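Local coordinates for adenosine deaminase (Burkholderia ambifaria, PDB 4GXW), which is a zinc-binding amidohydrolase of the adenosine and AMP deaminase family that probably removes the amino group from a purine by hydrolysis, at residues L39-R43 with D302-H306; L77-R81 with D188-N192; L328-M332 with W353-D358. All blocks are in the same frame, centred on the assembly; numbering follows the deposited sequence. Where two conformers were deposited one is given.

Interaction 1: residues L39-R43 with D302-H306; sequences LGAVR and DPTLH
Thr304 and the backbone turn around Gly40 carry this contact. The CB of Thr304 points at the loop 39-43 and lies 3.3 Å from Val42 O. From there OG1 turns in between the backbone N and the carbonyl carbon of its own residue (chi1 58°), which sets it between two carbonyls, 2.8 Å from Val42 O and 3.1 Å from Gly40 O. Its one proton has two acceptors within reach, and Val42 O also meets the hydroxyl of Tyr67. The methyl CG2 lies beside the Val42 carbonyl, 3.6 Å from Val42 O, with Ala41 O only slightly farther. The backbone adds a further grip, Thr304 N donating to Gly40 O over 3.1 Å in the carbonyl plane. Alongside, the Pro303 ring meets the methyl of Ala41, CG to CB 3.6 Å, and Asp302 OD1 comes within 3.5 Å of Gly40 CA, where the bare alpha carbon allows it. Asp302 follows the zinc ligand Asp301 and its side chain touches the ligand His37, which places the contact directly beside the metal site. Helix 77-87 covers Leu39 and Leu305, helix 91-106 packs on Ala41 and Val42, and Arg43, salt-bridged to Glu103 and Asp104, leads into helix 44-54.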
ATOM      1  N   LEU A  39      -7.294   5.307  -4.889  1.00  9.05           N
ATOM      2  CA  LEU A  39      -7.958   5.116  -6.169  1.00  9.49           C
ATOM      3  C   LEU A  39      -7.814   3.682  -6.690  1.00 10.16           C
ATOM      4  O   LEU A  39      -8.462   3.308  -7.667  1.00 13.57           O
ATOM      5  CB  LEU A  39      -7.468   6.150  -7.197  1.00 10.77           C
ATOM      6  CG  LEU A  39      -8.250   7.478  -7.238  1.00 10.06           C
ATOM      7  CD1 LEU A  39      -8.235   8.196  -5.884  1.00 12.76           C
ATOM      8  CD2 LEU A  39      -7.707   8.385  -8.340  1.00 10.76           C
ATOM      9  N   GLY A  40      -6.974   2.888  -6.029  1.00 10.25           N
ATOM     10  CA  GLY A  40      -6.889   1.460  -6.312  1.00 13.21           C
ATOM     11  C   GLY A  40      -7.727   0.599  -5.373  1.00 11.21           C
ATOM     12  O   GLY A  40      -7.618  -0.638  -5.373  1.00 12.00           O
ATOM     13  N   ALA A  41      -8.554   1.259  -4.563  1.00  9.92           N
ATOM     14  CA  ALA A  41      -9.404   0.595  -3.577  1.00  9.89           C
ATOM     15  C   ALA A  41     -10.878   0.920  -3.790  1.00  9.96           C
ATOM     16  O   ALA A  41     -11.686   0.732  -2.891  1.00 10.80           O
ATOM     17  CB  ALA A  41      -8.983   0.977  -2.162  1.00 11.32           C
ATOM     18  N   VAL A  42     -11.232   1.421  -4.970  1.00 10.18           N
ATOM     19  CA  VAL A  42     -12.630   1.703  -5.261  1.00 10.71           C
ATOM     20  C   VAL A  42     -13.385   0.407  -5.556  1.00 11.76           C
ATOM     21  O   VAL A  42     -12.958  -0.388  -6.398  1.00 13.77           O
ATOM     22  CB  VAL A  42     -12.757   2.689  -6.448  1.00 10.83           C
ATOM     23  CG1 VAL A  42     -14.212   2.964  -6.761  1.00 11.42           C
ATOM     24  CG2 VAL A  42     -12.017   3.991  -6.129  1.00 11.46           C
ATOM     25  N   ARG A  43     -14.500   0.193  -4.862  1.00 12.41           N
ATOM     26  CA  ARG A  43     -15.308  -1.005  -5.090  1.00 13.24           C
ATOM     27  C   ARG A  43     -15.901  -0.974  -6.495  1.00 13.39           C
ATOM     28  O   ARG A  43     -16.301   0.089  -6.978  1.00 13.44           O
ATOM     29  CB  ARG A  43     -16.436  -1.093  -4.065  1.00 14.45           C
ATOM     30  CG  ARG A  43     -15.977  -1.203  -2.619  1.00 13.43           C
ATOM     31  CD  ARG A  43     -17.175  -1.167  -1.688  1.00 13.70           C
ATOM     32  NE  ARG A  43     -16.785  -1.030  -0.290  1.00 10.31           N
ATOM     33  CZ  ARG A  43     -17.605  -0.644   0.675  1.00 11.81           C
ATOM     34  NH1 ARG A  43     -18.880  -0.370   0.410  1.00 15.67           N
ATOM     35  NH2 ARG A  43     -17.154  -0.526   1.912  1.00 14.23           N
ATOM     36  N   ASP A 302      -3.290  -1.974  -4.402  1.00 10.81           N
ATOM     37  CA  ASP A 302      -4.529  -1.619  -5.104  1.00 11.70           C
ATOM     38  C   ASP A 302      -5.513  -2.760  -4.883  1.00 11.41           C
ATOM     39  O   ASP A 302      -5.726  -3.582  -5.786  1.00 13.86           O
ATOM     40  CB  ASP A 302      -4.278  -1.414  -6.608  1.00 13.54           C
ATOM     41  CG  ASP A 302      -3.207  -0.389  -6.887  1.00 15.45           C
ATOM     42  OD1 ASP A 302      -3.486   0.821  -6.771  1.00 15.35           O
ATOM     43  OD2 ASP A 302      -2.071  -0.785  -7.241  1.00 20.66           O
ATOM     44  N   PRO A 303      -6.107  -2.836  -3.681  1.00 10.14           N
ATOM     45  CA  PRO A 303      -6.827  -4.051  -3.279  1.00 10.84           C
ATOM     46  C   PRO A 303      -7.969  -4.448  -4.210  1.00 11.73           C
ATOM     47  O   PRO A 303      -8.131  -5.634  -4.487  1.00 14.45           O
ATOM     48  CB  PRO A 303      -7.342  -3.718  -1.868  1.00 10.87           C
ATOM     49  CG  PRO A 303      -7.274  -2.220  -1.788  1.00 11.79           C
ATOM     50  CD  PRO A 303      -6.085  -1.841  -2.596  1.00 10.38           C
ATOM     51  N   THR A 304      -8.751  -3.497  -4.700  1.00 10.98           N
ATOM     52  CA  THR A 304      -9.896  -3.894  -5.518  1.00 12.44           C
ATOM     53  C   THR A 304      -9.508  -4.190  -6.963  1.00 13.48           C
ATOM     54  O   THR A 304     -10.195  -4.948  -7.646  1.00 19.63           O
ATOM     55  CB  THR A 304     -11.023  -2.863  -5.482  1.00 13.95           C
ATOM     56  OG1 THR A 304     -10.516  -1.607  -5.943  1.00 12.86           O
ATOM     57  CG2 THR A 304     -11.579  -2.729  -4.072  1.00 14.11           C
ATOM     58  N   LEU A 305      -8.410  -3.601  -7.425  1.00 11.94           N
ATOM     59  CA  LEU A 305      -7.943  -3.825  -8.793  1.00 13.17           C
ATOM     60  C   LEU A 305      -7.024  -5.045  -8.890  1.00 15.02           C
ATOM     61  O   LEU A 305      -7.011  -5.736  -9.909  1.00 16.73           O
ATOM     62  CB  LEU A 305      -7.230  -2.583  -9.325  1.00 16.14           C
ATOM     63  CG  LEU A 305      -8.093  -1.322  -9.378  1.00 12.29           C
ATOM     64  CD1 LEU A 305      -7.304  -0.137  -9.901  1.00 14.24           C
ATOM     65  CD2 LEU A 305      -9.336  -1.536 -10.222  1.00 18.03           C
ATOM     66  N   HIS A 306      -6.269  -5.311  -7.831  1.00 13.97           N
ATOM     67  CA  HIS A 306      -5.424  -6.503  -7.752  1.00 14.65           C
ATOM     68  C   HIS A 306      -6.210  -7.719  -7.266  1.00 14.81           C
ATOM     69  O   HIS A 306      -5.688  -8.831  -7.271  1.00 16.48           O
ATOM     70  CB  HIS A 306      -4.255  -6.284  -6.788  1.00 13.46           C
ATOM     71  CG  HIS A 306      -3.150  -5.436  -7.340  1.00 12.60           C
ATOM     72  ND1 HIS A 306      -1.889  -5.423  -6.781  1.00 14.28           N
ATOM     73  CD2 HIS A 306      -3.112  -4.572  -8.380  1.00 13.59           C
ATOM     74  CE1 HIS A 306      -1.123  -4.584  -7.457  1.00 15.43           C
ATOM     75  NE2 HIS A 306      -1.838  -4.056  -8.433  1.00 15.25           N
TER

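Interaction 2: residues L77-R81 with D188-N192; sequences LHVLR and DYREN
Tyr189, in the loop that leaves the C-terminal end of strand 184-188 of the parallel sheet, meets helix 77-87 near the zinc site, and three side chains of that helix gather about its ring. Arg81 makes the closest approach. Its guanidinium lies flat over one face of the phenol ring in a stacked cation-pi contact, the planes 10° apart and CZ 3.5 Å from the ring centroid. The group is slightly displaced toward one side of the ring, with NH2 3.2 Å from Tyr189 CD1, while NE sits 3.3 Å from Tyr189 CE1. A bend in the arginine chain at chi2 (-64°) folds it back so that the flat end can lie along the ring. Its charge is also held from outside: NH1 forms a salt bridge with Asp159, and this bond probably helps to fix the rotation of the guanidinium above the tyrosine.

Leu77 and Tyr189 run past each other in opposite directions, with CD2 of the leucine 4.0 Å from CD1 of the tyrosine; the other methyl, CD1, lies 4.0 Å from Arg190 N, whose hydrogen bond goes to Glu161. At the far end of the phenol, Leu80 crosses at an angle and its CB reaches Tyr189 OH at 3.4 Å. The contact lies on the catalytic face of the TIM barrel, where, as in other amidohydrolases, loops at the C-terminal strand ends surround the metal; here Leu80 also comes close to the zinc ligand His37.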
ATOM      1  N   LEU A  77      -2.413   1.611 -13.554  1.00 17.46           N
ATOM      2  CA  LEU A  77      -2.274   3.063 -13.478  1.00 15.72           C
ATOM      3  C   LEU A  77      -3.316   3.772 -14.345  1.00 21.60           C
ATOM      4  O   LEU A  77      -3.804   4.847 -13.986  1.00 17.03           O
ATOM      5  CB  LEU A  77      -0.850   3.491 -13.847  1.00 19.18           C
ATOM      6  CG  LEU A  77       0.234   2.918 -12.927  1.00 19.87           C
ATOM      7  CD1 LEU A  77       1.606   3.460 -13.297  1.00 20.94           C
ATOM      8  CD2 LEU A  77      -0.068   3.208 -11.466  1.00 20.68           C
ATOM      9  N   HIS A  78      -3.684   3.147 -15.461  1.00 16.77           N
ATOM     10  CA  HIS A  78      -4.687   3.718 -16.362  1.00 18.61           C
ATOM     11  C   HIS A  78      -6.075   3.804 -15.726  1.00 15.46           C
ATOM     12  O   HIS A  78      -6.868   4.680 -16.077  1.00 14.04           O
ATOM     13  CB  HIS A  78      -4.750   2.947 -17.682  1.00 21.38           C
ATOM     14  CG  HIS A  78      -5.206   1.530 -17.536  1.00 20.76           C
ATOM     15  ND1 HIS A  78      -6.410   1.081 -18.035  1.00 31.71           N
ATOM     16  CD2 HIS A  78      -4.623   0.464 -16.942  1.00 26.91           C
ATOM     17  CE1 HIS A  78      -6.544  -0.205 -17.760  1.00 30.66           C
ATOM     18  NE2 HIS A  78      -5.475  -0.603 -17.094  1.00 28.27           N
ATOM     19  N   VAL A  79      -6.367   2.907 -14.784  1.00 14.70           N
ATOM     20  CA  VAL A  79      -7.649   2.957 -14.093  1.00 13.46           C
ATOM     21  C   VAL A  79      -7.670   4.159 -13.154  1.00  9.85           C
ATOM     22  O   VAL A  79      -8.673   4.875 -13.081  1.00 10.71           O
ATOM     23  CB  VAL A  79      -7.921   1.667 -13.289  1.00 12.11           C
ATOM     24  CG1 VAL A  79      -9.271   1.754 -12.582  1.00 12.49           C
ATOM     25  CG2 VAL A  79      -7.866   0.450 -14.206  1.00 18.25           C
ATOM     26  N   LEU A  80      -6.556   4.378 -12.454  1.00 11.65           N
ATOM     27  CA  LEU A  80      -6.417   5.546 -11.597  1.00 10.97           C
ATOM     28  C   LEU A  80      -6.585   6.816 -12.418  1.00  9.90           C
ATOM     29  O   LEU A  80      -7.263   7.756 -11.992  1.00 10.51           O
ATOM     30  CB  LEU A  80      -5.064   5.554 -10.884  1.00 13.77           C
ATOM     31  CG  LEU A  80      -5.008   4.788  -9.560  1.00 16.58           C
ATOM     32  CD1 LEU A  80      -5.222   3.289  -9.751  1.00 20.09           C
ATOM     33  CD2 LEU A  80      -3.688   5.065  -8.848  1.00 22.57           C
ATOM     34  N   ARG A  81      -5.995   6.829 -13.617  1.00 10.40           N
ATOM     35  CA  ARG A  81      -6.083   7.982 -14.507  1.00 10.96           C
ATOM     36  C   ARG A  81      -7.527   8.241 -14.943  1.00  9.58           C
ATOM     37  O   ARG A  81      -7.965   9.391 -15.006  1.00 10.59           O
ATOM     38  CB  ARG A  81      -5.187   7.789 -15.735  1.00 11.14           C
ATOM     39  CG  ARG A  81      -3.688   7.712 -15.460  1.00 13.14           C
ATOM     40  CD  ARG A  81      -3.144   9.016 -14.892  1.00 13.57           C
ATOM     41  NE  ARG A  81      -1.683   8.989 -14.790  1.00 13.52           N
ATOM     42  CZ  ARG A  81      -0.972   9.865 -14.082  1.00 12.28           C
ATOM     43  NH1 ARG A  81      -1.593  10.828 -13.412  1.00 14.30           N
ATOM     44  NH2 ARG A  81       0.354   9.763 -14.030  1.00 12.43           N
ATOM     45  N   ASP A 188       4.756   8.286  -6.436  1.00  8.34           N
ATOM     46  CA  ASP A 188       4.368   7.094  -7.179  1.00  8.55           C
ATOM     47  C   ASP A 188       4.092   7.409  -8.654  1.00  7.99           C
ATOM     48  O   ASP A 188       4.528   8.450  -9.154  1.00  8.84           O
ATOM     49  CB  ASP A 188       3.197   6.371  -6.488  1.00  8.59           C
ATOM     50  CG  ASP A 188       2.001   7.276  -6.232  1.00 11.74           C
ATOM     51  OD1 ASP A 188       1.591   8.019  -7.140  1.00 15.16           O
ATOM     52  OD2 ASP A 188       1.456   7.243  -5.104  1.00 12.35           O
ATOM     53  N   TYR A 189       3.353   6.524  -9.318  1.00  8.70           N
ATOM     54  CA  TYR A 189       3.218   6.452 -10.778  1.00  8.79           C
ATOM     55  C   TYR A 189       4.489   5.881 -11.433  1.00  8.90           C
ATOM     56  O   TYR A 189       5.332   5.321 -10.723  1.00 10.82           O
ATOM     57  CB  TYR A 189       2.683   7.750 -11.395  1.00  9.86           C
ATOM     58  CG  TYR A 189       1.169   7.897 -11.289  1.00  9.17           C
ATOM     59  CD1 TYR A 189       0.330   7.155 -12.112  1.00 11.60           C
ATOM     60  CD2 TYR A 189       0.580   8.775 -10.387  1.00 11.54           C
ATOM     61  CE1 TYR A 189      -1.042   7.277 -12.045  1.00 14.17           C
ATOM     62  CE2 TYR A 189      -0.816   8.909 -10.321  1.00 13.40           C
ATOM     63  CZ  TYR A 189      -1.611   8.140 -11.152  1.00 13.12           C
ATOM     64  OH  TYR A 189      -2.988   8.251 -11.131  1.00 15.23           O
ATOM     65  N   ARG A 190       4.633   5.970 -12.754  1.00  9.95           N
ATOM     66  CA  ARG A 190       5.669   5.178 -13.425  1.00 10.90           C
ATOM     67  C   ARG A 190       7.076   5.662 -13.081  1.00  9.84           C
ATOM     68  O   ARG A 190       7.406   6.818 -13.312  1.00 10.34           O
ATOM     69  CB  ARG A 190       5.452   5.165 -14.940  1.00 13.62           C
ATOM     70  CG  ARG A 190       6.316   4.157 -15.698  1.00 17.72           C
ATOM     71  CD  ARG A 190       5.976   4.132 -17.190  1.00 22.03           C
ATOM     72  NE  ARG A 190       6.843   3.229 -17.950  1.00 29.06           N
ATOM     73  CZ  ARG A 190       7.854   3.626 -18.717  1.00 33.39           C
ATOM     74  NH1 ARG A 190       8.590   2.734 -19.371  1.00 33.11           N
ATOM     75  NH2 ARG A 190       8.132   4.921 -18.832  1.00 34.46           N
ATOM     76  N   GLU A 191       7.896   4.769 -12.532  1.00  9.67           N
ATOM     77  CA  GLU A 191       9.225   5.136 -12.041  1.00  8.45           C
ATOM     78  C   GLU A 191      10.239   5.333 -13.176  1.00  8.75           C
ATOM     79  O   GLU A 191      11.164   6.151 -13.066  1.00  9.19           O
ATOM     80  CB  GLU A 191       9.718   4.083 -11.030  1.00  8.78           C
ATOM     81  CG  GLU A 191      10.948   4.478 -10.236  1.00  8.87           C
ATOM     82  CD  GLU A 191      11.333   3.454  -9.175  1.00  9.22           C
ATOM     83  OE1 GLU A 191      10.543   2.509  -8.916  1.00  9.59           O
ATOM     84  OE2 GLU A 191      12.444   3.588  -8.610  1.00  9.03           O
ATOM     85  N   ASN A 192      10.055   4.599 -14.271  1.00  9.57           N
ATOM     86  CA  ASN A 192      11.001   4.630 -15.386  1.00  9.67           C
ATOM     87  C   ASN A 192      11.270   6.053 -15.870  1.00 10.88           C
ATOM     88  O   ASN A 192      10.332   6.798 -16.153  1.00 11.87           O
ATOM     89  CB  ASN A 192      10.471   3.815 -16.569  1.00 11.92           C
ATOM     90  CG  ASN A 192      10.026   2.422 -16.177  1.00 13.57           C
ATOM     91  OD1 ASN A 192       9.115   2.256 -15.367  1.00 13.27           O
ATOM     92  ND2 ASN A 192      10.647   1.410 -16.780  1.00 16.10           N
TER

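Interaction 3: residues L328-M332 with W353-D358; sequences LKQFM and WAPEFD
Aromatic and aliphatic packing dominates where Lys329 and Met332 of helix 325-338 receive Phe357 of helix 343-371. The Phe357 ring is put between the helices by its first torsion, with CG anti to the backbone N (chi1 -176°), and Lys329 covers one face: CB stands 3.7 Å from the ring centroid in a CH-pi contact. The ring reaches the helix backbone too, CZ lying 3.4 Å from Lys329 N, while Leu328 CB is a looser neighbour at 4.3 Å from the same carbon.

Met332 makes the second group of contacts. It slides past Phe357 in the opposite direction, its SD 5.2 Å from the ring centroid in an oblique Met-aromatic contact. A bend at chi3 turns CE to within 3.6 Å of Trp353 O, and CG lies at the edge of the Trp353 indole, both as van der Waals neighbours.

The ionic part lies at the outer margin. The extended lysine chain carries NZ beyond the ring, CE passing within 4.1 Å of Ala354 CB on the way. Lys329 NZ makes a salt bridge of 2.8 Å to Asp358 OD1, which accepts with its syn lone pair, on the side of OD2. The segments run nearly antiparallel, at 157° with axes 10.8 Å apart, the geometry of a helical hairpin of two consecutive helices near the C-terminal end of the chain, away from the metal site.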
ATOM      1  N   LEU A 328       5.842 -14.043  10.060  1.00  9.70           N
ATOM      2  CA  LEU A 328       4.674 -13.160  10.021  1.00  9.97           C
ATOM      3  C   LEU A 328       4.555 -12.311  11.295  1.00  9.79           C
ATOM      4  O   LEU A 328       4.186 -11.142  11.220  1.00  9.27           O
ATOM      5  CB  LEU A 328       3.381 -13.945   9.749  1.00 12.71           C
ATOM      6  CG  LEU A 328       2.953 -14.054   8.275  1.00 18.52           C
ATOM      7  CD1 LEU A 328       4.077 -14.582   7.387  1.00 19.68           C
ATOM      8  CD2 LEU A 328       1.698 -14.917   8.138  1.00 17.15           C
ATOM      9  N   LYS A 329       4.891 -12.877  12.452  1.00  9.92           N
ATOM     10  CA  LYS A 329       4.898 -12.076  13.670  1.00  9.15           C
ATOM     11  C   LYS A 329       5.880 -10.904  13.546  1.00  9.22           C
ATOM     12  O   LYS A 329       5.569  -9.771  13.930  1.00  9.37           O
ATOM     13  CB  LYS A 329       5.241 -12.932  14.894  1.00 10.30           C
ATOM     14  CG  LYS A 329       5.044 -12.202  16.220  1.00  9.64           C
ATOM     15  CD  LYS A 329       5.377 -13.072  17.413  1.00 10.54           C
ATOM     16  CE  LYS A 329       5.189 -12.303  18.719  1.00 12.34           C
ATOM     17  NZ  LYS A 329       5.469 -13.172  19.896  1.00 13.75           N
ATOM     18  N   GLN A 330       7.062 -11.178  12.999  1.00  9.85           N
ATOM     19  CA  GLN A 330       8.037 -10.122  12.763  1.00 10.58           C
ATOM     20  C   GLN A 330       7.515  -9.080  11.775  1.00 10.17           C
ATOM     21  O   GLN A 330       7.718  -7.887  11.978  1.00  9.44           O
ATOM     22  CB  GLN A 330       9.380 -10.695  12.310  1.00 10.81           C
ATOM     23  CG  GLN A 330      10.093 -11.478  13.400  1.00 16.94           C
ATOM     24  CD  GLN A 330      10.167 -10.710  14.708  1.00 20.24           C
ATOM     25  OE1 GLN A 330      10.633  -9.571  14.746  1.00 20.50           O
ATOM     26  NE2 GLN A 330       9.688 -11.329  15.791  1.00 18.69           N
ATOM     27  N   PHE A 331       6.837  -9.520  10.716  1.00  8.76           N
ATOM     28  CA  PHE A 331       6.267  -8.566   9.768  1.00  8.56           C
ATOM     29  C   PHE A 331       5.241  -7.649  10.447  1.00  8.19           C
ATOM     30  O   PHE A 331       5.168  -6.463  10.132  1.00  8.49           O
ATOM     31  CB  PHE A 331       5.584  -9.265   8.587  1.00  8.75           C
ATOM     32  CG  PHE A 331       6.492 -10.121   7.746  1.00  8.50           C
ATOM     33  CD1 PHE A 331       7.875  -9.959   7.742  1.00 10.14           C
ATOM     34  CD2 PHE A 331       5.940 -11.112   6.954  1.00  8.63           C
ATOM     35  CE1 PHE A 331       8.680 -10.760   6.948  1.00 10.34           C
ATOM     36  CE2 PHE A 331       6.738 -11.921   6.167  1.00 10.19           C
ATOM     37  CZ  PHE A 331       8.111 -11.754   6.170  1.00 11.15           C
ATOM     38  N   MET A 332       4.440  -8.209  11.348  1.00  9.01           N
ATOM     39  CA  MET A 332       3.499  -7.420  12.139  1.00 10.01           C
ATOM     40  C   MET A 332       4.231  -6.354  12.955  1.00 10.25           C
ATOM     41  O   MET A 332       3.849  -5.177  12.957  1.00 10.98           O
ATOM     42  CB  MET A 332       2.684  -8.323  13.075  1.00  9.12           C
ATOM     43  CG  MET A 332       1.700  -7.535  13.929  1.00  8.67           C
ATOM     44  SD  MET A 332       0.839  -8.544  15.148  1.00 10.46           S
ATOM     45  CE  MET A 332       2.153  -8.849  16.318  1.00 11.63           C
ATOM     46  N   TRP A 353      -0.554  -6.331  20.743  1.00 10.58           N
ATOM     47  CA  TRP A 353      -0.731  -7.179  19.568  1.00 10.53           C
ATOM     48  C   TRP A 353       0.145  -8.433  19.572  1.00 10.95           C
ATOM     49  O   TRP A 353      -0.237  -9.449  18.987  1.00 11.01           O
ATOM     50  CB  TRP A 353      -0.481  -6.424  18.265  1.00  9.95           C
ATOM     51  CG  TRP A 353      -1.352  -5.220  18.014  1.00 11.84           C
ATOM     52  CD1 TRP A 353      -2.185  -4.586  18.893  1.00 11.78           C
ATOM     53  CD2 TRP A 353      -1.461  -4.518  16.779  1.00 12.07           C
ATOM     54  NE1 TRP A 353      -2.797  -3.513  18.274  1.00 12.81           N
ATOM     55  CE2 TRP A 353      -2.363  -3.452  16.977  1.00 11.86           C
ATOM     56  CE3 TRP A 353      -0.876  -4.681  15.524  1.00 12.75           C
ATOM     57  CZ2 TRP A 353      -2.697  -2.555  15.958  1.00 14.29           C
ATOM     58  CZ3 TRP A 353      -1.203  -3.793  14.514  1.00 13.25           C
ATOM     59  CH2 TRP A 353      -2.111  -2.744  14.738  1.00 16.82           C
ATOM     60  N   ALA A 354       1.317  -8.365  20.201  1.00 10.72           N
ATOM     61  CA  ALA A 354       2.174  -9.547  20.265  1.00 11.48           C
ATOM     62  C   ALA A 354       1.498 -10.702  21.009  1.00  9.88           C
ATOM     63  O   ALA A 354       1.440 -11.808  20.465  1.00 10.68           O
ATOM     64  CB  ALA A 354       3.568  -9.232  20.835  1.00 12.50           C
ATOM     65  N   PRO A 355       0.941 -10.455  22.218  1.00 10.50           N
ATOM     66  CA  PRO A 355       0.202 -11.551  22.869  1.00 10.51           C
ATOM     67  C   PRO A 355      -1.040 -11.976  22.091  1.00 10.53           C
ATOM     68  O   PRO A 355      -1.417 -13.156  22.132  1.00 10.92           O
ATOM     69  CB  PRO A 355      -0.234 -10.956  24.214  1.00 15.68           C
ATOM     70  CG  PRO A 355       0.629  -9.797  24.442  1.00 13.20           C
ATOM     71  CD  PRO A 355       1.107  -9.300  23.118  1.00 13.89           C
ATOM     72  N   GLU A 356      -1.702 -11.039  21.411  0.66 10.63           N
ATOM     73  CA  GLU A 356      -2.852 -11.415  20.588  0.66 10.06           C
ATOM     74  C   GLU A 356      -2.418 -12.371  19.491  0.66  9.85           C
ATOM     75  O   GLU A 356      -3.073 -13.390  19.245  0.66 11.10           O
ATOM     76  CB  GLU A 356      -3.503 -10.204  19.921  0.66  9.87           C
ATOM     77  CG  GLU A 356      -4.386  -9.349  20.799  0.66 10.20           C
ATOM     78  CD  GLU A 356      -5.171  -8.341  19.987  0.66 14.13           C
ATOM     79  OE1 GLU A 356      -6.168  -8.738  19.337  0.66 15.13           O
ATOM     80  OE2 GLU A 356      -4.784  -7.148  19.971  0.66 15.40           O
ATOM     81  N   PHE A 357      -1.327 -12.026  18.812  1.00 10.18           N
ATOM     82  CA  PHE A 357      -0.782 -12.884  17.768  1.00  9.40           C
ATOM     83  C   PHE A 357      -0.473 -14.277  18.318  1.00 10.08           C
ATOM     84  O   PHE A 357      -0.815 -15.290  17.698  1.00 11.88           O
ATOM     85  CB  PHE A 357       0.495 -12.260  17.180  1.00 11.08           C
ATOM     86  CG  PHE A 357       1.081 -13.030  16.022  1.00 10.48           C
ATOM     87  CD1 PHE A 357       1.808 -14.195  16.227  1.00 11.03           C
ATOM     88  CD2 PHE A 357       0.922 -12.567  14.725  1.00 10.57           C
ATOM     89  CE1 PHE A 357       2.338 -14.899  15.157  1.00 12.39           C
ATOM     90  CE2 PHE A 357       1.451 -13.264  13.645  1.00 11.13           C
ATOM     91  CZ  PHE A 357       2.164 -14.428  13.867  1.00 12.76           C
ATOM     92  N   ASP A 358       0.189 -14.317  19.471  1.00 10.24           N
ATOM     93  CA  ASP A 358       0.567 -15.583  20.091  1.00 11.02           C
ATOM     94  C   ASP A 358      -0.649 -16.475  20.324  1.00 12.32           C
ATOM     95  O   ASP A 358      -0.601 -17.681  20.071  1.00 12.06           O
ATOM     96  CB  ASP A 358       1.307 -15.353  21.414  1.00 12.56           C
ATOM     97  CG  ASP A 358       2.683 -14.730  21.235  1.00 15.99           C
ATOM     98  OD1 ASP A 358       3.239 -14.769  20.114  1.00 15.30           O
ATOM     99  OD2 ASP A 358       3.213 -14.207  22.244  1.00 16.59           O
TER

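In the fold
Interactions 1 and 2 belong to one region beside the zinc site and meet at helix 77-87, which supplies one side of interaction 2 and packs against interaction 1: Leu39 CB lies on Leu80 CG at 3.7 Å. Along the chain interaction 2 is nested within the loop closed by interaction 1. Interaction 1 is buried and relies on backbone carbonyls and a hydroxyl; interaction 2, partly buried, has no hydrogen bond between its segments and depends on a guanidinium stacked on a phenol ring. Interaction 3 stands apart, its centre about 26 Å from that of interaction 1. It joins two late helices away from the metal through a largely apolar interface, with an ion pair at its exposed margin.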